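Local atomic coordinates of NANS (YJHS), A 9-O-acetyl N-acetylneuraminic acid esterase (Escherichia coli O157:H7 EDL933, PDB entry 3PT5), a protein that removes the 9-O-acetyl group from 9-O-acetyl-N-acetylneuraminic acid, an SGNH-hydrolase activity probably needed for growth of the bacterium on this alternative sialic acid. Residues A[39-44]-A[317-322]; A[111-116]-A[321-326]; A[135-140]-A[195-200]. All blocks are in the same frame, centred on the assembly; numbering follows the deposited sequence.

Contact 1. Residues A[39-44]-A[317-322]; sequences LPLPDR and ARRGII
Arg-319 reaches out of its helix to Leu-39, Pro-40 and Leu-41, and almost all of the contact is made by its guanidinium group. The nearest backbones, at the CA atoms of Pro-40 and Arg-319, stay 10.1 Å apart, a gap that suits a long side chain. Arg-319 CG lies anti to the carbonyl carbon (chi1 -69°), and from CG to NE the chain is extended, which carries the flat end to the loop. There NH2 donates to the carbonyl O of Leu-39 over 2.8 Å. The bond is bent, with an angle of 146° at the hydrogen, and the oxygen sits a little out of the guanidinium plane. Beside it, the CA of Pro-40 comes to 3.6 Å from NH2 at the same edge.

Segment 39-44 belongs to the long connection that leaves strand 20-28, the middle strand of the mainly parallel sheet of this SGNH hydrolase, whereas 317-322 lies near the start of the C-terminal helix 315-335. A wider pi-type turn occurs here, in which Ile-322 N bonds back to Ala-317 O over 2.9 Å.

Leu-41 supplies the nonpolar side of the site. Its CD1 lies over one guanidinium face, displaced toward the rim and 3.7 Å from NH1 of Arg-319, while its CG is 3.8 Å from NH2. The two side chains cross at roughly a right angle. Being a methyl placed over a face, CD1 does not compete for the N-H groups, which point outward at the edge. The first side-chain bond of Leu-39 points away from the helix, its side chain touches His-91, and its carbonyl O makes the contact with Arg-319. The charge is met by Asp-46, whose OD2 forms a salt bridge with Arg-319 NH2 and also accepts a hydrogen bond from the backbone N of Leu-41.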
ATOM      1  N   LEU A  39      -9.926  -4.918  14.076  1.00  9.71           N
ATOM      2  CA  LEU A  39     -11.145  -4.203  13.691  1.00  9.81           C
ATOM      3  C   LEU A  39     -10.893  -2.780  13.149  1.00  9.64           C
ATOM      4  O   LEU A  39     -10.128  -2.036  13.737  1.00  9.76           O
ATOM      5  CB  LEU A  39     -12.042  -4.117  14.932  1.00 10.15           C
ATOM      6  CG  LEU A  39     -13.506  -3.724  14.717  1.00 12.88           C
ATOM      7  CD1 LEU A  39     -14.250  -4.748  13.822  1.00 14.43           C
ATOM      8  CD2 LEU A  39     -14.161  -3.606  16.073  1.00 15.16           C
ATOM      9  N   PRO A  40     -11.539  -2.408  12.012  1.00  9.98           N
ATOM     10  CA  PRO A  40     -11.487  -1.008  11.563  1.00 10.56           C
ATOM     11  C   PRO A  40     -12.171  -0.084  12.558  1.00 12.04           C
ATOM     12  O   PRO A  40     -13.090  -0.507  13.263  1.00 11.90           O
ATOM     13  CB  PRO A  40     -12.303  -1.023  10.252  1.00 10.80           C
ATOM     14  CG  PRO A  40     -12.354  -2.507   9.843  1.00 10.99           C
ATOM     15  CD  PRO A  40     -12.431  -3.210  11.161  1.00 10.39           C
ATOM     16  N   LEU A  41     -11.727   1.170  12.613  1.00 12.25           N
ATOM     17  CA  LEU A  41     -12.256   2.098  13.596  1.00 12.99           C
ATOM     18  C   LEU A  41     -12.708   3.337  12.832  1.00 13.33           C
ATOM     19  O   LEU A  41     -12.044   4.369  12.889  1.00 13.11           O
ATOM     20  CB  LEU A  41     -11.173   2.464  14.634  1.00 12.89           C
ATOM     21  CG  LEU A  41     -10.637   1.319  15.493  1.00 13.44           C
ATOM     22  CD1 LEU A  41      -9.437   1.734  16.328  1.00 15.43           C
ATOM     23  CD2 LEU A  41     -11.769   0.816  16.356  1.00 13.50           C
ATOM     24  N   PRO A  42     -13.822   3.231  12.083  1.00 14.43           N
ATOM     25  CA  PRO A  42     -14.184   4.291  11.134  1.00 15.59           C
ATOM     26  C   PRO A  42     -14.595   5.619  11.764  1.00 16.76           C
ATOM     27  O   PRO A  42     -14.655   6.621  11.063  1.00 16.21           O
ATOM     28  CB  PRO A  42     -15.360   3.695  10.362  1.00 15.76           C
ATOM     29  CG  PRO A  42     -15.922   2.656  11.243  1.00 15.37           C
ATOM     30  CD  PRO A  42     -14.772   2.103  12.028  1.00 13.88           C
ATOM     31  N   ASP A  43     -14.873   5.636  13.059  1.00 18.71           N
ATOM     32  CA  ASP A  43     -15.206   6.904  13.725  1.00 20.25           C
ATOM     33  C   ASP A  43     -13.961   7.627  14.258  1.00 20.63           C
ATOM     34  O   ASP A  43     -14.032   8.776  14.721  1.00 21.96           O
ATOM     35  CB  ASP A  43     -16.201   6.652  14.870  1.00 21.21           C
ATOM     36  CG  ASP A  43     -17.606   6.325  14.370  1.00 24.59           C
ATOM     37  OD1 ASP A  43     -17.982   6.793  13.274  1.00 29.27           O
ATOM     38  OD2 ASP A  43     -18.338   5.591  15.071  1.00 30.10           O
ATOM     39  N   ARG A  44     -12.821   6.953  14.221  1.00 20.42           N
ATOM     40  CA  ARG A  44     -11.631   7.461  14.873  1.00 20.43           C
ATOM     41  C   ARG A  44     -10.479   7.474  13.897  1.00 19.58           C
ATOM     42  O   ARG A  44     -10.465   8.251  12.955  1.00 19.06           O
ATOM     43  CB  ARG A  44     -11.280   6.593  16.095  1.00 20.98           C
ATOM     44  CG  ARG A  44     -12.245   6.672  17.286  1.00 22.55           C
ATOM     45  CD  ARG A  44     -12.132   5.404  18.152  1.00 26.12           C
ATOM     46  NE  ARG A  44     -12.874   5.510  19.417  1.00 26.84           N
ATOM     47  CZ  ARG A  44     -14.186   5.299  19.547  1.00 27.81           C
ATOM     48  NH1 ARG A  44     -14.926   4.976  18.490  1.00 29.65           N
ATOM     49  NH2 ARG A  44     -14.767   5.413  20.739  1.00 26.65           N
ATOM     50  N   ALA A 317      -0.372  -1.370  14.012  1.00  9.08           N
ATOM     51  CA  ALA A 317       0.934  -0.917  13.476  1.00  8.91           C
ATOM     52  C   ALA A 317       0.771  -0.030  12.259  1.00  9.86           C
ATOM     53  O   ALA A 317       1.534   0.910  12.038  1.00 10.35           O
ATOM     54  CB  ALA A 317       1.813  -2.097  13.120  1.00 10.12           C
ATOM     55  N   ARG A 318      -0.223  -0.348  11.446  1.00  9.14           N
ATOM     56  CA  ARG A 318      -0.417   0.405  10.216  1.00  9.04           C
ATOM     57  C   ARG A 318      -0.906   1.820  10.528  1.00  9.66           C
ATOM     58  O   ARG A 318      -0.391   2.779   9.970  1.00 10.73           O
ATOM     59  CB  ARG A 318      -1.391  -0.348   9.323  1.00  7.90           C
ATOM     60  CG  ARG A 318      -0.722  -1.624   8.810  1.00  8.11           C
ATOM     61  CD  ARG A 318      -1.720  -2.480   8.063  1.00 10.15           C
ATOM     62  NE  ARG A 318      -1.275  -3.878   7.929  1.00  8.49           N
ATOM     63  CZ  ARG A 318      -0.508  -4.344   6.963  1.00 10.20           C
ATOM     64  NH1 ARG A 318      -0.051  -3.512   6.032  1.00 10.78           N
ATOM     65  NH2 ARG A 318      -0.185  -5.658   6.938  1.00  7.96           N
ATOM     66  N   ARG A 319      -1.833   1.940  11.477  1.00  9.67           N
ATOM     67  CA  ARG A 319      -2.288   3.253  11.997  1.00 10.68           C
ATOM     68  C   ARG A 319      -1.233   4.049  12.714  1.00 11.69           C
ATOM     69  O   ARG A 319      -1.334   5.284  12.818  1.00 13.55           O
ATOM     70  CB  ARG A 319      -3.427   3.073  13.007  1.00 10.59           C
ATOM     71  CG  ARG A 319      -4.704   2.612  12.419  1.00 10.36           C
ATOM     72  CD  ARG A 319      -5.682   2.295  13.528  1.00 14.83           C
ATOM     73  NE  ARG A 319      -6.792   1.527  12.984  1.00 13.63           N
ATOM     74  CZ  ARG A 319      -7.240   0.395  13.490  1.00 14.12           C
ATOM     75  NH1 ARG A 319      -6.687  -0.109  14.595  1.00 16.23           N
ATOM     76  NH2 ARG A 319      -8.250  -0.213  12.892  1.00 12.98           N
ATOM     77  N   GLY A 320      -0.242   3.354  13.258  1.00 11.00           N
ATOM     78  CA  GLY A 320       0.786   3.996  14.064  1.00 10.68           C
ATOM     79  C   GLY A 320       2.135   4.107  13.371  1.00 11.01           C
ATOM     80  O   GLY A 320       2.321   4.907  12.461  1.00 10.43           O
ATOM     81  N   ILE A 321       3.084   3.296  13.819  1.00 11.11           N
ATOM     82  CA  ILE A 321       4.475   3.482  13.423  1.00 10.99           C
ATOM     83  C   ILE A 321       4.674   3.344  11.920  1.00  9.98           C
ATOM     84  O   ILE A 321       5.517   4.027  11.353  1.00  9.63           O
ATOM     85  CB  ILE A 321       5.414   2.492  14.194  1.00 11.98           C
ATOM     86  CG1 ILE A 321       6.900   2.789  13.922  1.00 13.30           C
ATOM     87  CG2 ILE A 321       5.098   1.028  13.838  1.00 14.21           C
ATOM     88  CD1 ILE A 321       7.390   4.188  14.375  1.00 17.59           C
ATOM     89  N   ILE A 322       3.910   2.468  11.256  1.00  9.01           N
ATOM     90  CA  ILE A 322       4.186   2.274   9.806  1.00  8.97           C
ATOM     91  C   ILE A 322       3.858   3.549   9.030  1.00  8.69           C
ATOM     92  O   ILE A 322       4.660   4.054   8.241  1.00  9.71           O
ATOM     93  CB  ILE A 322       3.407   1.075   9.228  1.00  7.86           C
ATOM     94  CG1 ILE A 322       3.906  -0.222   9.872  1.00 11.07           C
ATOM     95  CG2 ILE A 322       3.434   1.067   7.683  1.00  8.50           C
ATOM     96  CD1 ILE A 322       3.062  -1.396   9.575  1.00 14.20           C
TER

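Contact 2. Residues A[111-116]-A[321-326]; sequences ARKLLP and IISDRF
Lys-113 spans the gap between two helices and delivers its ammonium to Ser-323 and Asp-324. Full extension beyond CG spends the lysine's length on the crossing and brings NZ to three acceptors. Asp-324 OD1 lies 2.6 Å from NZ in a short salt bridge, met from well above the carboxylate plane (54° out of it). Ser-323 OG, 3.0 Å from NZ, is the second acceptor, and the backbone O of Arg-319, one turn earlier in the same helix, is the third. A lysine fits here because an ammonium has three N-H groups to share among them.

The contact joins helix 107-114, which leads into strand 122-130, to the C-terminal helix 315-335 in the helical covering of the SGNH alpha/beta sheet. Leu-114, next to the lysine, packs on Val-327 and Ile-330 and on Ile-124 of that strand.

Ser-323 OG works as both acceptor and donor. It accepts from Lys-113 NZ and can donate its own hydrogen to the helix backbone, being bonded to Arg-318 O, its strongest partner, and to Gly-320 O; a chi1 of 49° places OG by these carbonyls. Asp-324 CB points away from the lysine, but a chi1 of -76° swings CG back, bringing OD1 to NZ.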
ATOM      1  N   ALA A 111      -1.990   9.219   4.266  1.00 10.29           N
ATOM      2  CA  ALA A 111      -2.702  10.363   3.746  1.00 10.80           C
ATOM      3  C   ALA A 111      -3.163  11.330   4.853  1.00 10.56           C
ATOM      4  O   ALA A 111      -2.966  12.554   4.718  1.00 12.05           O
ATOM      5  CB  ALA A 111      -3.870   9.884   2.894  1.00  9.91           C
ATOM      6  N   ARG A 112      -3.770  10.814   5.922  1.00 10.70           N
ATOM      7  CA  ARG A 112      -4.264  11.676   6.990  1.00 12.89           C
ATOM      8  C   ARG A 112      -3.106  12.402   7.653  1.00 12.67           C
ATOM      9  O   ARG A 112      -3.218  13.579   7.961  1.00 12.49           O
ATOM     10  CB  ARG A 112      -5.093  10.902   8.024  1.00 13.43           C
ATOM     11  CG  ARG A 112      -5.480  11.755   9.243  1.00 21.27           C
ATOM     12  CD  ARG A 112      -6.262  10.937  10.268  1.00 28.10           C
ATOM     13  NE  ARG A 112      -7.689  11.219  10.143  1.00 34.37           N
ATOM     14  CZ  ARG A 112      -8.511  10.621   9.290  1.00 35.96           C
ATOM     15  NH1 ARG A 112      -8.065   9.658   8.484  1.00 36.58           N
ATOM     16  NH2 ARG A 112      -9.785  10.987   9.256  1.00 36.45           N
ATOM     17  N   LYS A 113      -1.975  11.715   7.814  1.00 12.30           N
ATOM     18  CA  LYS A 113      -0.831  12.344   8.491  1.00 12.08           C
ATOM     19  C   LYS A 113      -0.088  13.369   7.622  1.00 13.09           C
ATOM     20  O   LYS A 113       0.579  14.258   8.153  1.00 14.23           O
ATOM     21  CB  LYS A 113       0.112  11.286   9.080  1.00 11.53           C
ATOM     22  CG  LYS A 113      -0.529  10.544  10.253  1.00 10.80           C
ATOM     23  CD  LYS A 113       0.306   9.316  10.683  1.00  9.49           C
ATOM     24  CE  LYS A 113      -0.435   8.509  11.771  1.00 11.79           C
ATOM     25  NZ  LYS A 113       0.436   7.404  12.225  1.00 13.22           N
ATOM     26  N   LEU A 114      -0.223  13.252   6.299  1.00 12.76           N
ATOM     27  CA  LEU A 114       0.335  14.236   5.343  1.00 12.12           C
ATOM     28  C   LEU A 114      -0.547  15.489   5.161  1.00 12.69           C
ATOM     29  O   LEU A 114      -0.044  16.583   4.885  1.00 12.31           O
ATOM     30  CB  LEU A 114       0.509  13.594   3.982  1.00 12.80           C
ATOM     31  CG  LEU A 114       1.586  12.545   3.746  1.00 12.23           C
ATOM     32  CD1 LEU A 114       1.368  11.910   2.352  1.00 16.16           C
ATOM     33  CD2 LEU A 114       2.993  13.203   3.832  1.00 15.82           C
ATOM     34  N   LEU A 115      -1.860  15.325   5.313  1.00 12.52           N
ATOM     35  CA  LEU A 115      -2.801  16.381   4.963  1.00 13.59           C
ATOM     36  C   LEU A 115      -2.505  17.703   5.667  1.00 14.42           C
ATOM     37  O   LEU A 115      -2.635  18.751   5.041  1.00 14.12           O
ATOM     38  CB  LEU A 115      -4.249  15.922   5.237  1.00 14.40           C
ATOM     39  CG  LEU A 115      -5.397  16.772   4.697  1.00 14.76           C
ATOM     40  CD1 LEU A 115      -5.533  16.697   3.191  1.00 15.30           C
ATOM     41  CD2 LEU A 115      -6.643  16.287   5.399  1.00 16.48           C
ATOM     42  N   PRO A 116      -2.074  17.674   6.956  1.00 15.05           N
ATOM     43  CA  PRO A 116      -1.911  18.997   7.585  1.00 15.66           C
ATOM     44  C   PRO A 116      -0.806  19.826   6.968  1.00 16.32           C
ATOM     45  O   PRO A 116      -0.739  21.038   7.201  1.00 17.40           O
ATOM     46  CB  PRO A 116      -1.542  18.654   9.029  1.00 17.29           C
ATOM     47  CG  PRO A 116      -1.998  17.277   9.242  1.00 16.65           C
ATOM     48  CD  PRO A 116      -1.911  16.582   7.942  1.00 16.08           C
ATOM     49  N   ILE A 321       3.084   3.296  13.819  1.00 11.11           N
ATOM     50  CA  ILE A 321       4.475   3.482  13.423  1.00 10.99           C
ATOM     51  C   ILE A 321       4.674   3.344  11.920  1.00  9.98           C
ATOM     52  O   ILE A 321       5.517   4.027  11.353  1.00  9.63           O
ATOM     53  CB  ILE A 321       5.414   2.492  14.194  1.00 11.98           C
ATOM     54  CG1 ILE A 321       6.900   2.789  13.922  1.00 13.30           C
ATOM     55  CG2 ILE A 321       5.098   1.028  13.838  1.00 14.21           C
ATOM     56  CD1 ILE A 321       7.390   4.188  14.375  1.00 17.59           C
ATOM     57  N   ILE A 322       3.910   2.468  11.256  1.00  9.01           N
ATOM     58  CA  ILE A 322       4.186   2.274   9.806  1.00  8.97           C
ATOM     59  C   ILE A 322       3.858   3.549   9.030  1.00  8.69           C
ATOM     60  O   ILE A 322       4.660   4.054   8.241  1.00  9.71           O
ATOM     61  CB  ILE A 322       3.407   1.075   9.228  1.00  7.86           C
ATOM     62  CG1 ILE A 322       3.906  -0.222   9.872  1.00 11.07           C
ATOM     63  CG2 ILE A 322       3.434   1.067   7.683  1.00  8.50           C
ATOM     64  CD1 ILE A 322       3.062  -1.396   9.575  1.00 14.20           C
ATOM     65  N   SER A 323       2.675   4.107   9.266  1.00  9.30           N
ATOM     66  CA  SER A 323       2.320   5.342   8.595  1.00  9.46           C
ATOM     67  C   SER A 323       3.137   6.512   9.111  1.00  9.42           C
ATOM     68  O   SER A 323       3.473   7.377   8.321  1.00  9.12           O
ATOM     69  CB  SER A 323       0.815   5.605   8.670  1.00  8.86           C
ATOM     70  OG  SER A 323       0.379   5.441  10.002  1.00 10.82           O
ATOM     71  N   ASP A 324       3.528   6.495  10.395  1.00 10.87           N
ATOM     72  CA  ASP A 324       4.445   7.525  10.917  1.00 11.49           C
ATOM     73  C   ASP A 324       5.723   7.559  10.112  1.00 11.43           C
ATOM     74  O   ASP A 324       6.179   8.626   9.723  1.00 11.62           O
ATOM     75  CB  ASP A 324       4.818   7.256  12.378  1.00 12.40           C
ATOM     76  CG  ASP A 324       3.720   7.606  13.347  1.00 14.48           C
ATOM     77  OD1 ASP A 324       2.763   8.307  12.980  1.00 16.31           O
ATOM     78  OD2 ASP A 324       3.837   7.168  14.532  1.00 19.02           O
ATOM     79  N   ARG A 325       6.304   6.381   9.859  1.00  9.81           N
ATOM     80  CA  ARG A 325       7.662   6.341   9.297  1.00  9.97           C
ATOM     81  C   ARG A 325       7.631   6.724   7.818  1.00  9.67           C
ATOM     82  O   ARG A 325       8.543   7.414   7.320  1.00 10.03           O
ATOM     83  CB  ARG A 325       8.295   4.965   9.533  1.00  9.64           C
ATOM     84  CG  ARG A 325       8.682   4.717  10.969  1.00 10.48           C
ATOM     85  CD  ARG A 325       9.881   5.619  11.385  1.00 12.84           C
ATOM     86  NE  ARG A 325      11.172   5.001  11.055  1.00 16.68           N
ATOM     87  CZ  ARG A 325      12.362   5.621  11.011  1.00 18.89           C
ATOM     88  NH1 ARG A 325      12.472   6.927  11.192  1.00 20.83           N
ATOM     89  NH2 ARG A 325      13.454   4.913  10.732  1.00 18.75           N
ATOM     90  N   PHE A 326       6.594   6.301   7.096  1.00  8.44           N
ATOM     91  CA  PHE A 326       6.461   6.778   5.709  1.00  8.38           C
ATOM     92  C   PHE A 326       6.305   8.273   5.631  1.00  8.50           C
ATOM     93  O   PHE A 326       6.951   8.897   4.798  1.00  9.33           O
ATOM     94  CB  PHE A 326       5.286   6.115   4.983  1.00  8.19           C
ATOM     95  CG  PHE A 326       5.645   4.782   4.389  1.00  8.49           C
ATOM     96  CD1 PHE A 326       5.289   3.598   5.034  1.00 10.31           C
ATOM     97  CD2 PHE A 326       6.354   4.720   3.191  1.00 11.38           C
ATOM     98  CE1 PHE A 326       5.660   2.356   4.504  1.00  9.68           C
ATOM     99  CE2 PHE A 326       6.721   3.474   2.657  1.00  9.90           C
ATOM    100  CZ  PHE A 326       6.383   2.304   3.329  1.00 10.61           C
TER

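Contact 3. Residues A[135-140]-A[195-200]; sequences AFTAGS and LMTSDY
Thr-137 meets Thr-197 and Asp-199 with every heavy atom of its side chain. Its CB lies 3.7 Å from Thr-197 OG1. From there the two branches part. OG1, set between the backbone N and the carbonyl carbon by a chi1 of 70°, accepts a hydrogen bond of 2.7 Å from Thr-197 OG1, and the methyl CG2 of Thr-197 packs 3.2 Å from the same Thr-137 oxygen. The methyl CG2 of Thr-137 turns to Asp-199, lying 3.5 Å from its backbone O and 3.7 Å from its OD2. Ala-138 adds a light touch, its CB to Thr-197 CG2 at 4.3 Å.

The two loops follow strands 122-130 and 182-189 of the parallel sheet, and so rise from the C-terminal ends of its strands, where SGNH hydrolases carry their active-site loops. Thr-197 also opens a type I turn to Tyr-200, and its OG1 weakly receives Asp-199 N.

Thr-137 OG1 is also bonded to Asp-194, and Asp-199 OD2 to Ser-202. Since Thr-197 donates to Thr-137, the hydrogen of Thr-137 is probably directed at Asp-194, giving a hydrogen-bond chain from Thr-197 through Thr-137 to a carboxylate, without a salt bridge between the segments.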
ATOM      1  N   ALA A 135       4.966 -11.249  -6.825  1.00 11.47           N
ATOM      2  CA  ALA A 135       6.417 -11.434  -6.786  1.00 10.55           C
ATOM      3  C   ALA A 135       7.046 -11.182  -8.140  1.00 11.27           C
ATOM      4  O   ALA A 135       6.346 -11.142  -9.123  1.00 11.08           O
ATOM      5  CB  ALA A 135       6.752 -12.853  -6.339  1.00 11.21           C
ATOM      6  N   PHE A 136       8.368 -11.065  -8.154  1.00 11.97           N
ATOM      7  CA  PHE A 136       9.100 -11.007  -9.422  1.00 12.21           C
ATOM      8  C   PHE A 136       9.474 -12.369  -9.946  1.00 12.70           C
ATOM      9  O   PHE A 136       9.644 -12.532 -11.164  1.00 13.08           O
ATOM     10  CB  PHE A 136      10.369 -10.170  -9.276  1.00 11.76           C
ATOM     11  CG  PHE A 136      10.099  -8.690  -9.180  1.00 11.89           C
ATOM     12  CD1 PHE A 136       9.931  -7.902 -10.329  1.00 10.42           C
ATOM     13  CD2 PHE A 136       9.976  -8.078  -7.931  1.00 12.09           C
ATOM     14  CE1 PHE A 136       9.681  -6.532 -10.222  1.00 11.96           C
ATOM     15  CE2 PHE A 136       9.708  -6.699  -7.815  1.00 10.65           C
ATOM     16  CZ  PHE A 136       9.565  -5.925  -8.970  1.00 11.95           C
ATOM     17  N   THR A 137       9.618 -13.333  -9.038  1.00 12.85           N
ATOM     18  CA  THR A 137      10.150 -14.654  -9.414  1.00 14.43           C
ATOM     19  C   THR A 137       9.139 -15.808  -9.406  1.00 14.54           C
ATOM     20  O   THR A 137       9.505 -16.979  -9.631  1.00 16.35           O
ATOM     21  CB  THR A 137      11.445 -15.002  -8.611  1.00 14.52           C
ATOM     22  OG1 THR A 137      11.147 -15.248  -7.220  1.00 14.38           O
ATOM     23  CG2 THR A 137      12.474 -13.880  -8.718  1.00 16.51           C
ATOM     24  N   ALA A 138       7.874 -15.486  -9.123  1.00 15.42           N
ATOM     25  CA  ALA A 138       6.797 -16.469  -9.083  1.00 15.08           C
ATOM     26  C   ALA A 138       5.487 -15.735  -9.206  1.00 15.23           C
ATOM     27  O   ALA A 138       5.383 -14.560  -8.833  1.00 15.48           O
ATOM     28  CB  ALA A 138       6.835 -17.240  -7.786  1.00 14.76           C
ATOM     29  N   GLY A 139       4.479 -16.419  -9.739  1.00 15.05           N
ATOM     30  CA  GLY A 139       3.132 -15.891  -9.782  1.00 15.71           C
ATOM     31  C   GLY A 139       2.614 -15.797 -11.204  1.00 16.03           C
ATOM     32  O   GLY A 139       3.367 -15.474 -12.110  1.00 16.60           O
ATOM     33  N   SER A 140       1.332 -16.095 -11.382  1.00 17.25           N
ATOM     34  CA  SER A 140       0.663 -15.970 -12.681  1.00 18.91           C
ATOM     35  C   SER A 140       0.762 -14.550 -13.242  1.00 19.32           C
ATOM     36  O   SER A 140       0.690 -13.588 -12.493  1.00 18.76           O
ATOM     37  CB  SER A 140      -0.809 -16.394 -12.540  1.00 19.21           C
ATOM     38  OG  SER A 140      -1.408 -15.757 -11.426  1.00 23.64           O
ATOM     39  N   LEU A 195      11.607 -13.780  -1.212  1.00 13.22           N
ATOM     40  CA  LEU A 195      12.532 -14.316  -0.214  1.00 12.95           C
ATOM     41  C   LEU A 195      12.554 -15.831  -0.187  1.00 13.23           C
ATOM     42  O   LEU A 195      13.536 -16.438   0.237  1.00 14.30           O
ATOM     43  CB  LEU A 195      12.155 -13.860   1.187  1.00 12.29           C
ATOM     44  CG  LEU A 195      12.183 -12.379   1.507  1.00 12.53           C
ATOM     45  CD1 LEU A 195      11.542 -12.157   2.883  1.00 11.05           C
ATOM     46  CD2 LEU A 195      13.597 -11.890   1.498  1.00 11.92           C
ATOM     47  N   MET A 196      11.446 -16.442  -0.593  1.00 12.50           N
ATOM     48  CA  MET A 196      11.257 -17.884  -0.475  1.00 13.03           C
ATOM     49  C   MET A 196      11.772 -18.676  -1.656  1.00 13.83           C
ATOM     50  O   MET A 196      11.938 -19.888  -1.544  1.00 13.10           O
ATOM     51  CB  MET A 196       9.768 -18.195  -0.296  1.00 13.02           C
ATOM     52  CG  MET A 196       9.221 -17.661   0.994  1.00 13.91           C
ATOM     53  SD  MET A 196       7.567 -18.286   1.292  1.00 18.15           S
ATOM     54  CE  MET A 196       6.601 -17.133   0.397  1.00 19.78           C
ATOM     55  N   THR A 197      11.954 -18.008  -2.804  1.00 14.27           N
ATOM     56  CA  THR A 197      12.220 -18.752  -4.045  1.00 15.08           C
ATOM     57  C   THR A 197      13.716 -19.023  -4.200  1.00 16.83           C
ATOM     58  O   THR A 197      14.559 -18.331  -3.608  1.00 16.68           O
ATOM     59  CB  THR A 197      11.657 -18.073  -5.341  1.00 15.39           C
ATOM     60  OG1 THR A 197      12.496 -16.978  -5.712  1.00 17.34           O
ATOM     61  CG2 THR A 197      10.233 -17.572  -5.161  1.00 14.37           C
ATOM     62  N   SER A 198      14.040 -20.036  -4.993  1.00 18.09           N
ATOM     63  CA  SER A 198      15.449 -20.375  -5.225  1.00 19.93           C
ATOM     64  C   SER A 198      16.097 -19.272  -6.073  1.00 20.71           C
ATOM     65  O   SER A 198      17.326 -19.117  -6.078  1.00 21.60           O
ATOM     66  CB  SER A 198      15.583 -21.748  -5.899  1.00 19.74           C
ATOM     67  OG  SER A 198      15.055 -21.713  -7.208  1.00 23.66           O
ATOM     68  N   ASP A 199      15.268 -18.495  -6.756  1.00 20.71           N
ATOM     69  CA  ASP A 199      15.742 -17.381  -7.589  1.00 20.65           C
ATOM     70  C   ASP A 199      15.704 -15.993  -6.905  1.00 19.93           C
ATOM     71  O   ASP A 199      15.645 -14.963  -7.582  1.00 19.43           O
ATOM     72  CB  ASP A 199      14.955 -17.371  -8.896  1.00 21.31           C
ATOM     73  CG  ASP A 199      15.631 -16.552  -9.973  1.00 23.65           C
ATOM     74  OD1 ASP A 199      16.884 -16.562 -10.056  1.00 26.16           O
ATOM     75  OD2 ASP A 199      14.894 -15.876 -10.721  1.00 28.30           O
ATOM     76  N   TYR A 200      15.756 -15.959  -5.576  1.00 18.63           N
ATOM     77  CA  TYR A 200      15.655 -14.690  -4.832  1.00 18.64           C
ATOM     78  C   TYR A 200      16.695 -13.662  -5.252  1.00 18.18           C
ATOM     79  O   TYR A 200      16.457 -12.460  -5.151  1.00 16.93           O
ATOM     80  CB  TYR A 200      15.811 -14.950  -3.327  1.00 19.45           C
ATOM     81  CG  TYR A 200      17.234 -15.273  -2.925  1.00 20.98           C
ATOM     82  CD1 TYR A 200      18.093 -14.275  -2.477  1.00 21.74           C
ATOM     83  CD2 TYR A 200      17.727 -16.578  -3.040  1.00 23.68           C
ATOM     84  CE1 TYR A 200      19.402 -14.557  -2.130  1.00 24.69           C
ATOM     85  CE2 TYR A 200      19.029 -16.869  -2.701  1.00 26.68           C
ATOM     86  CZ  TYR A 200      19.858 -15.854  -2.240  1.00 26.81           C
ATOM     87  OH  TYR A 200      21.153 -16.159  -1.910  1.00 29.03           O
TER

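In the fold
Contacts 1 and 2 share the C-terminal helix 315-335, meeting it in succession, with Ile-321 and Ile-322 common to both segments; their centres lie 11 Å apart, and Arg-319 connects them, its side chain serving contact 1 and its backbone O serving contact 2. Contact 1 is buried and contact 2 partly so, and each uses a long basic side chain offset by an aspartate, though contact 1 joins helix to loop and contact 2 joins helix to helix. Contact 3 lies at the surface on the opposite side of the chain's centre, about 30 Å from contact 2 between centres; there two loops meet through a hydrogen bond between hydroxyls and methyl packing, with no salt bridge across the segments.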